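Local coordinates for protein cellulose hydrolase (Bacillus licheniformis, PDB 4YZT) that hydrolyses beta-1,4-glucosidic bonds of cellulose as a tri-modular family 5 endoglucanase, captured here with bound cellotetraose, at residues A[64-69]-A[322-327]; A[396-401]-A[426-431]; A[413-416]-A[422-425]. All blocks are in the same frame, centred on the assembly; numbering follows the deposited sequence.

Contact 1. Residues A[64-69]-A[322-327]; sequences RDAGFK and VVKEIV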
loop_
_atom_site.group_PDB
_atom_site.type_symbol
_atom_site.label_atom_id
_atom_site.label_comp_id
_atom_site.label_asym_id
_atom_site.label_seq_id
_atom_site.Cartn_x
_atom_site.Cartn_y
_atom_site.Cartn_z
ATOM N N ARG A 64 13.184 -8.003 9.341
ATOM C CA ARG A 64 13.723 -9.355 9.254
ATOM C C ARG A 64 12.847 -10.339 10.035
ATOM O O ARG A 64 12.528 -11.431 9.544
ATOM C CB ARG A 64 15.161 -9.380 9.771
ATOM C CG ARG A 64 15.905 -10.676 9.544
ATOM C CD ARG A 64 17.149 -10.649 10.408
ATOM N NE ARG A 64 18.319 -11.158 9.724
ATOM C CZ ARG A 64 19.568 -10.956 10.128
ATOM N NH1 ARG A 64 19.828 -10.249 11.235
ATOM N NH2 ARG A 64 20.562 -11.471 9.420
ATOM N N ASP A 65 12.453 -9.953 11.247
ATOM C CA ASP A 65 11.628 -10.825 12.084
ATOM C C ASP A 65 10.342 -11.231 11.364
ATOM O O ASP A 65 9.854 -12.348 11.535
ATOM C CB ASP A 65 11.259 -10.144 13.401
ATOM C CG ASP A 65 12.421 -10.036 14.351
ATOM O OD1 ASP A 65 13.491 -10.627 14.066
ATOM O OD2 ASP A 65 12.251 -9.382 15.403
ATOM N N ALA A 66 9.812 -10.310 10.565
ATOM C CA ALA A 66 8.566 -10.511 9.831
ATOM C C ALA A 66 8.702 -11.554 8.714
ATOM O O ALA A 66 7.740 -12.254 8.386
ATOM C CB ALA A 66 8.094 -9.195 9.252
ATOM N N GLY A 67 9.893 -11.644 8.129
ATOM C CA GLY A 67 10.155 -12.627 7.092
ATOM C C GLY A 67 10.287 -12.066 5.687
ATOM O O GLY A 67 10.237 -12.823 4.719
ATOM N N PHE A 68 10.463 -10.754 5.551
ATOM C CA PHE A 68 10.730 -10.208 4.212
ATOM C C PHE A 68 12.143 -10.587 3.780
ATOM O O PHE A 68 13.058 -10.643 4.603
ATOM C CB PHE A 68 10.517 -8.691 4.182
ATOM C CG PHE A 68 9.083 -8.309 4.369
ATOM C CD1 PHE A 68 8.221 -8.280 3.282
ATOM C CD2 PHE A 68 8.581 -8.048 5.637
ATOM C CE1 PHE A 68 6.874 -7.954 3.442
ATOM C CE2 PHE A 68 7.240 -7.723 5.803
ATOM C CZ PHE A 68 6.395 -7.683 4.699
ATOM N N LYS A 69 12.312 -10.885 2.497
ATOM C CA LYS A 69 13.633 -11.246 1.980
ATOM C C LYS A 69 14.368 -10.045 1.373
ATOM O O LYS A 69 15.590 -10.062 1.212
ATOM C CB LYS A 69 13.519 -12.354 0.936
ATOM C CG LYS A 69 13.065 -13.691 1.499
ATOM C CD LYS A 69 13.137 -14.756 0.415
ATOM C CE LYS A 69 12.580 -16.091 0.873
ATOM N NZ LYS A 69 12.624 -17.073 -0.253
ATOM N N VAL A 322 -2.552 -9.806 10.167
ATOM C CA VAL A 322 -3.019 -10.837 9.246
ATOM C C VAL A 322 -2.603 -10.521 7.812
ATOM O O VAL A 322 -2.091 -11.399 7.110
ATOM C CB VAL A 322 -4.548 -11.006 9.315
ATOM C CG1 VAL A 322 -5.048 -11.896 8.183
ATOM C CG2 VAL A 322 -4.954 -11.550 10.685
ATOM N N VAL A 323 -2.809 -9.280 7.369
ATOM C CA VAL A 323 -2.454 -8.954 5.993
ATOM C C VAL A 323 -0.929 -9.101 5.811
ATOM O O VAL A 323 -0.472 -9.561 4.759
ATOM C CB VAL A 323 -2.944 -7.546 5.576
ATOM C CG1 VAL A 323 -2.048 -6.437 6.153
ATOM C CG2 VAL A 323 -3.005 -7.439 4.067
ATOM N N LYS A 324 -0.154 -8.758 6.837
ATOM C CA LYS A 324 1.292 -8.966 6.798
ATOM C C LYS A 324 1.638 -10.447 6.633
ATOM O O LYS A 324 2.487 -10.810 5.816
ATOM C CB LYS A 324 1.967 -8.429 8.068
ATOM C CG LYS A 324 3.503 -8.633 8.095
ATOM C CD LYS A 324 3.940 -9.838 8.932
ATOM C CE LYS A 324 3.756 -9.591 10.413
ATOM N NZ LYS A 324 4.350 -10.684 11.248
ATOM N N GLU A 325 0.988 -11.302 7.415
ATOM C CA GLU A 325 1.275 -12.727 7.334
ATOM C C GLU A 325 0.867 -13.287 5.972
ATOM O O GLU A 325 1.542 -14.172 5.435
ATOM C CB GLU A 325 0.574 -13.503 8.455
ATOM C CG GLU A 325 0.996 -13.122 9.877
ATOM C CD GLU A 325 2.476 -13.347 10.184
ATOM O OE1 GLU A 325 3.195 -13.986 9.381
ATOM O OE2 GLU A 325 2.914 -12.893 11.265
ATOM N N ILE A 326 -0.221 -12.762 5.414
ATOM C CA ILE A 326 -0.651 -13.145 4.081
ATOM C C ILE A 326 0.445 -12.834 3.057
ATOM O O ILE A 326 0.759 -13.671 2.217
ATOM C CB ILE A 326 -1.967 -12.444 3.695
ATOM C CG1 ILE A 326 -3.140 -13.168 4.358
ATOM C CG2 ILE A 326 -2.160 -12.427 2.187
ATOM C CD1 ILE A 326 -4.466 -12.416 4.270
ATOM N N VAL A 327 1.040 -11.647 3.139
ATOM C CA VAL A 327 2.091 -11.263 2.187
ATOM C C VAL A 327 3.326 -12.161 2.318
ATOM O O VAL A 327 3.889 -12.605 1.323
ATOM C CB VAL A 327 2.493 -9.776 2.379
ATOM C CG1 VAL A 327 3.802 -9.450 1.655
ATOM C CG2 VAL A 327 1.367 -8.857 1.893
HETATM O O HOH W 1 5.908 -12.998 10.195
#
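Phe68 and Val327 form the close part of this contact. Phe68 CE1 lies 3.9 Å from Val327 CG1, and the ring meets the valine obliquely. Both residues are buried, and both also touch Trp303 of strand 299-303. Beside them runs the aliphatic part of Lys324. Its CG is 4.5 Å from Phe68 CE2, and its CD is 4.2 Å from Ala66 CB. A bend at chi2 (-100°) brings the lysine chain nearer the other segment.

The outer side is looser and wetter. Lys324 NZ makes a salt bridge with Glu325 OE2 at 2.6 Å, reaching it from above the carboxylate plane. One water accepts from Lys324 NZ at 3.0 Å. It can donate to Ala66 O at 2.7 Å and to Glu325 OE1, and so links the two segments, though other acceptors compete for its two protons. The lysine also makes a cation-pi contact with Trp318.

Gly67, with positive phi, ends helix 57-66 in a Schellman motif and turns the chain toward Phe68. The pairing is that of a (beta/alpha)8 TIM barrel, where the helix after the first strand meets the helix after the eighth.

Contact 2. Residues A[396-401]-A[426-431]; sequences SCLAKL and MDIILY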
loop_
_atom_site.group_PDB
_atom_site.type_symbol
_atom_site.label_atom_id
_atom_site.label_comp_id
_atom_site.label_asym_id
_atom_site.label_seq_id
_atom_site.Cartn_x
_atom_site.Cartn_y
_atom_site.Cartn_z
ATOM N N SER A 396 -25.535 -20.250 20.696
ATOM C CA SER A 396 -25.150 -20.336 22.092
ATOM C C SER A 396 -23.685 -19.966 22.301
ATOM O O SER A 396 -23.345 -19.319 23.292
ATOM C CB SER A 396 -25.434 -21.741 22.620
ATOM O OG SER A 396 -25.112 -22.704 21.635
ATOM N N CYS A 397 -22.821 -20.361 21.368
ATOM C CA CYS A 397 -21.417 -19.978 21.451
ATOM C C CYS A 397 -21.254 -18.471 21.248
ATOM O O CYS A 397 -20.556 -17.814 22.018
ATOM C CB CYS A 397 -20.574 -20.752 20.427
ATOM S SG CYS A 397 -18.847 -20.196 20.306
ATOM N N LEU A 398 -21.903 -17.921 20.224
ATOM C CA LEU A 398 -21.862 -16.477 19.981
ATOM C C LEU A 398 -22.282 -15.666 21.202
ATOM O O LEU A 398 -21.689 -14.630 21.499
ATOM C CB LEU A 398 -22.765 -16.093 18.810
ATOM C CG LEU A 398 -22.238 -16.263 17.395
ATOM C CD1 LEU A 398 -23.353 -15.928 16.426
ATOM C CD2 LEU A 398 -21.033 -15.357 17.168
ATOM N N ALA A 399 -23.318 -16.136 21.892
ATOM C CA ALA A 399 -23.839 -15.437 23.063
ATOM C C ALA A 399 -22.774 -15.335 24.148
ATOM O O ALA A 399 -22.613 -14.291 24.774
ATOM C CB ALA A 399 -25.079 -16.135 23.594
ATOM N N LYS A 400 -22.031 -16.415 24.353
ATOM C CA LYS A 400 -20.981 -16.420 25.363
ATOM C C LYS A 400 -19.871 -15.428 25.008
ATOM O O LYS A 400 -19.361 -14.721 25.874
ATOM C CB LYS A 400 -20.412 -17.832 25.538
ATOM N N LEU A 401 -19.515 -15.363 23.728
ATOM C CA LEU A 401 -18.421 -14.504 23.289
ATOM C C LEU A 401 -18.742 -13.017 23.420
ATOM O O LEU A 401 -17.846 -12.192 23.596
ATOM C CB LEU A 401 -18.052 -14.820 21.840
ATOM C CG LEU A 401 -17.534 -16.232 21.575
ATOM C CD1 LEU A 401 -17.280 -16.417 20.091
ATOM C CD2 LEU A 401 -16.275 -16.473 22.384
ATOM N N MET A 426 -11.210 -13.400 12.934
ATOM C CA MET A 426 -12.509 -12.739 12.825
ATOM C C MET A 426 -12.850 -11.956 14.094
ATOM O O MET A 426 -12.918 -12.532 15.180
ATOM C CB MET A 426 -13.603 -13.773 12.539
ATOM C CG MET A 426 -14.977 -13.188 12.245
ATOM S SD MET A 426 -16.220 -14.467 11.966
ATOM C CE MET A 426 -16.517 -15.013 13.633
ATOM N N ASP A 427 -13.066 -10.648 13.962
ATOM C CA ASP A 427 -13.487 -9.842 15.102
ATOM C C ASP A 427 -14.985 -10.000 15.312
ATOM O O ASP A 427 -15.760 -9.938 14.354
ATOM C CB ASP A 427 -13.151 -8.364 14.897
ATOM C CG ASP A 427 -11.679 -8.050 15.097
ATOM O OD1 ASP A 427 -10.866 -8.971 15.311
ATOM O OD2 ASP A 427 -11.332 -6.854 15.028
ATOM N N ILE A 428 -15.384 -10.239 16.559
ATOM C CA ILE A 428 -16.792 -10.242 16.917
ATOM C C ILE A 428 -17.087 -8.886 17.561
ATOM O O ILE A 428 -16.595 -8.594 18.639
ATOM C CB ILE A 428 -17.140 -11.386 17.877
ATOM C CG1 ILE A 428 -16.684 -12.727 17.297
ATOM C CG2 ILE A 428 -18.638 -11.363 18.200
ATOM C CD1 ILE A 428 -17.801 -13.661 16.906
ATOM N N ILE A 429 -17.880 -8.066 16.884
ATOM C CA ILE A 429 -18.049 -6.673 17.263
ATOM C C ILE A 429 -19.476 -6.363 17.695
ATOM O O ILE A 429 -20.416 -6.529 16.915
ATOM C CB ILE A 429 -17.687 -5.735 16.093
ATOM C CG1 ILE A 429 -16.294 -6.064 15.545
ATOM C CG2 ILE A 429 -17.795 -4.276 16.524
ATOM C CD1 ILE A 429 -15.948 -5.307 14.257
ATOM N N LEU A 430 -19.639 -5.910 18.934
ATOM C CA LEU A 430 -20.926 -5.401 19.383
ATOM C C LEU A 430 -21.085 -3.935 18.993
ATOM O O LEU A 430 -20.207 -3.124 19.276
ATOM C CB LEU A 430 -21.065 -5.551 20.901
ATOM C CG LEU A 430 -22.419 -5.213 21.540
ATOM C CD1 LEU A 430 -23.492 -6.189 21.073
ATOM C CD2 LEU A 430 -22.310 -5.234 23.069
ATOM N N TYR A 431 -22.192 -3.591 18.350
ATOM C CA TYR A 431 -22.424 -2.190 17.990
ATOM C C TYR A 431 -23.829 -1.754 18.334
ATOM O O TYR A 431 -24.697 -2.584 18.638
ATOM C CB TYR A 431 -22.159 -1.935 16.500
ATOM C CG TYR A 431 -23.309 -2.277 15.576
ATOM C CD1 TYR A 431 -23.487 -3.575 15.113
ATOM C CD2 TYR A 431 -24.206 -1.303 15.154
ATOM C CE1 TYR A 431 -24.525 -3.893 14.265
ATOM C CE2 TYR A 431 -25.255 -1.615 14.307
ATOM C CZ TYR A 431 -25.403 -2.910 13.860
ATOM O OH TYR A 431 -26.442 -3.222 13.021
#
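Leu401 and Ile428 have the nearest CA atoms, 7.8 Å apart, where the end of helix 395-401 lies over the face of the sheet that carries Ile428. The spacing is too wide for main-chain bonding, so side chains span the gap.

Ile428 carries the strand's share. Its CB points toward the helix, and CD1 at the end of the longer branch does the touching. CG1 stands anti to the carbonyl carbon (chi1 -54°). Chi2 is -112°, away from the usual staggered values, and it sets where CD1 falls.

Two leucines one helical turn apart meet this methyl. Leu398 comes closer, with CD2 at 3.7 Å from Ile428 CD1. CD2 is the side branch of that leucine, since CD1 continues the extended chain. Leu398 and Ile428 cross obliquely. Leu401 points toward the strand and uses its extended branch: CD1 lies 4.2 Å from Ile428 CD1. At Ile428 CD1 the directions to the two leucine methyls differ by about 76°. The methyls are 4.9 Å from each other, measured from Leu398 CD2 to Leu401 CD1.

The apolar cluster continues beyond these three residues. Leu401 also touches Leu414 on strand 409-418, and Ile428 touches Leu402. Asp427 turns to the opposite face of the sheet, where it forms a salt bridge with Lys280.

No hydrogen bond or charge pair joins the two segments. Methyl contacts hold the helix to the sheet here, probably aided by the burial of Leu398 and Ile428. Such contacts have little directional demand, so the fit rests on shape and on the rotamers of the three side chains.

Contact 3. Residues A[413-416]-A[422-425]; sequences QLTF and ASQV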
loop_
_atom_site.group_PDB
_atom_site.type_symbol
_atom_site.label_atom_id
_atom_site.label_comp_id
_atom_site.label_asym_id
_atom_site.label_seq_id
_atom_site.Cartn_x
_atom_site.Cartn_y
_atom_site.Cartn_z
ATOM N N GLN A 413 -12.234 -12.367 19.497
ATOM C CA GLN A 413 -11.648 -12.692 18.204
ATOM C C GLN A 413 -11.566 -14.196 18.029
ATOM O O GLN A 413 -11.108 -14.903 18.921
ATOM C CB GLN A 413 -10.251 -12.091 18.061
ATOM C CG GLN A 413 -10.207 -10.588 17.966
ATOM C CD GLN A 413 -8.789 -10.074 17.868
ATOM O OE1 GLN A 413 -7.885 -10.584 18.538
ATOM N NE2 GLN A 413 -8.576 -9.074 17.019
ATOM N N LEU A 414 -12.005 -14.693 16.881
ATOM C CA LEU A 414 -11.823 -16.104 16.582
ATOM C C LEU A 414 -10.685 -16.269 15.577
ATOM O O LEU A 414 -10.691 -15.663 14.506
ATOM C CB LEU A 414 -13.116 -16.722 16.055
ATOM C CG LEU A 414 -14.317 -16.620 17.001
ATOM C CD1 LEU A 414 -15.533 -17.298 16.392
ATOM C CD2 LEU A 414 -13.996 -17.202 18.377
ATOM N N THR A 415 -9.695 -17.071 15.951
ATOM C CA THR A 415 -8.573 -17.367 15.070
ATOM C C THR A 415 -8.786 -18.705 14.360
ATOM O O THR A 415 -8.794 -19.759 14.991
ATOM C CB THR A 415 -7.239 -17.396 15.849
ATOM O OG1 THR A 415 -6.995 -16.106 16.424
ATOM C CG2 THR A 415 -6.078 -17.750 14.927
ATOM N N PHE A 416 -8.979 -18.649 13.044
ATOM C CA PHE A 416 -9.086 -19.845 12.223
ATOM C C PHE A 416 -7.685 -20.242 11.776
ATOM O O PHE A 416 -7.026 -19.470 11.077
ATOM C CB PHE A 416 -9.975 -19.615 10.989
ATOM C CG PHE A 416 -11.420 -19.275 11.310
ATOM C CD1 PHE A 416 -11.756 -18.062 11.902
ATOM C CD2 PHE A 416 -12.443 -20.149 10.972
ATOM C CE1 PHE A 416 -13.080 -17.750 12.188
ATOM C CE2 PHE A 416 -13.770 -19.837 11.247
ATOM C CZ PHE A 416 -14.090 -18.639 11.857
ATOM N N ALA A 422 -1.392 -18.439 6.204
ATOM C CA ALA A 422 -1.693 -17.583 7.346
ATOM C C ALA A 422 -2.996 -17.966 8.060
ATOM O O ALA A 422 -3.929 -18.482 7.448
ATOM C CB ALA A 422 -1.750 -16.133 6.888
ATOM N N SER A 423 -3.055 -17.715 9.365
ATOM C CA SER A 423 -4.316 -17.828 10.082
ATOM C C SER A 423 -5.223 -16.650 9.733
ATOM O O SER A 423 -4.750 -15.573 9.388
ATOM C CB SER A 423 -4.094 -17.872 11.594
ATOM O OG SER A 423 -3.447 -19.073 11.979
ATOM N N GLN A 424 -6.523 -16.872 9.826
ATOM C CA GLN A 424 -7.501 -15.807 9.647
ATOM C C GLN A 424 -8.078 -15.451 11.015
ATOM O O GLN A 424 -8.343 -16.336 11.833
ATOM C CB GLN A 424 -8.597 -16.254 8.686
ATOM C CG GLN A 424 -8.137 -16.401 7.243
ATOM C CD GLN A 424 -8.129 -15.075 6.517
ATOM O OE1 GLN A 424 -9.176 -14.559 6.123
ATOM N NE2 GLN A 424 -6.953 -14.497 6.368
ATOM N N VAL A 425 -8.255 -14.159 11.265
ATOM C CA VAL A 425 -8.814 -13.681 12.532
ATOM C C VAL A 425 -10.129 -12.916 12.333
ATOM O O VAL A 425 -10.157 -11.896 11.649
ATOM C CB VAL A 425 -7.831 -12.757 13.257
ATOM C CG1 VAL A 425 -8.457 -12.221 14.546
ATOM C CG2 VAL A 425 -6.508 -13.471 13.520
#
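A beta hairpin joins strands 409-418 and 424-431 in the X2 carbohydrate-binding domain, and Phe416 faces Gln424 near its turn. They are an antiparallel hydrogen-bonded pair. Phe416 N donates to Gln424 O at 2.7 Å, with 152° at the hydrogen and the donor nearly on the line of the C=O bond. Gln424 N returns a bond to Phe416 O at 2.9 Å, in the carbonyl plane.

Thr415 and Val425 form the next, non-hydrogen-bonded pair. Two CA-H...O contacts support it. Thr415 CA lies 3.4 Å from Gln424 O, and Val425 CA lies 3.4 Å from Leu414 O. Gln424 O thus receives both an amide N-H and a CA-H. The same oxygen sits at the edge of the Phe416 ring, in its plane, 3.8 Å from CD1.

Thr415 and Val425 share one face. Val425 sends its two methyls to different partners. CG1 is anti to the backbone N (chi1 178°) and meets Gln413 CB at 3.9 Å; CG2 faces Thr415 OG1 at 4.0 Å. Thr415 CG2 rests against Ser423 CB at 3.9 Å. Gln413 NE2 hydrogen-bonds Asp427 OD1.

Phe416 and Gln424 point to the other face. Phe416 packs on Leu366 and Ile369 of strand 366-371, the neighbour of strand 409-418 in the sheet. Gln424 OE1 accepts from Ile339 N of strand 338-347, next to strand 424-431. Gln424 and Val425 also touch helix 321-330 of the barrel.

In the fold
Contact 1 comes first along the chain and closes before the others open. Contact 3 is nested inside the loop closed by contact 2. Contacts 2 and 3 share strand 424-431 and the X2 domain sheet, with centres 14 Å apart. They meet where Met426 N lies 2.8 Å from Leu414 O, a probable hydrogen bond. Contact 1 belongs to the TIM barrel, yet it touches contact 3: Val322 CG1 is 3.7 Å from Gln424 NE2. Their centres are 16 Å apart. Contacts 1 and 2 do not touch, with centres 28 Å apart. Helix 321-330 therefore packs on both the barrel and strand 424-431, joining the catalytic and X2 modules.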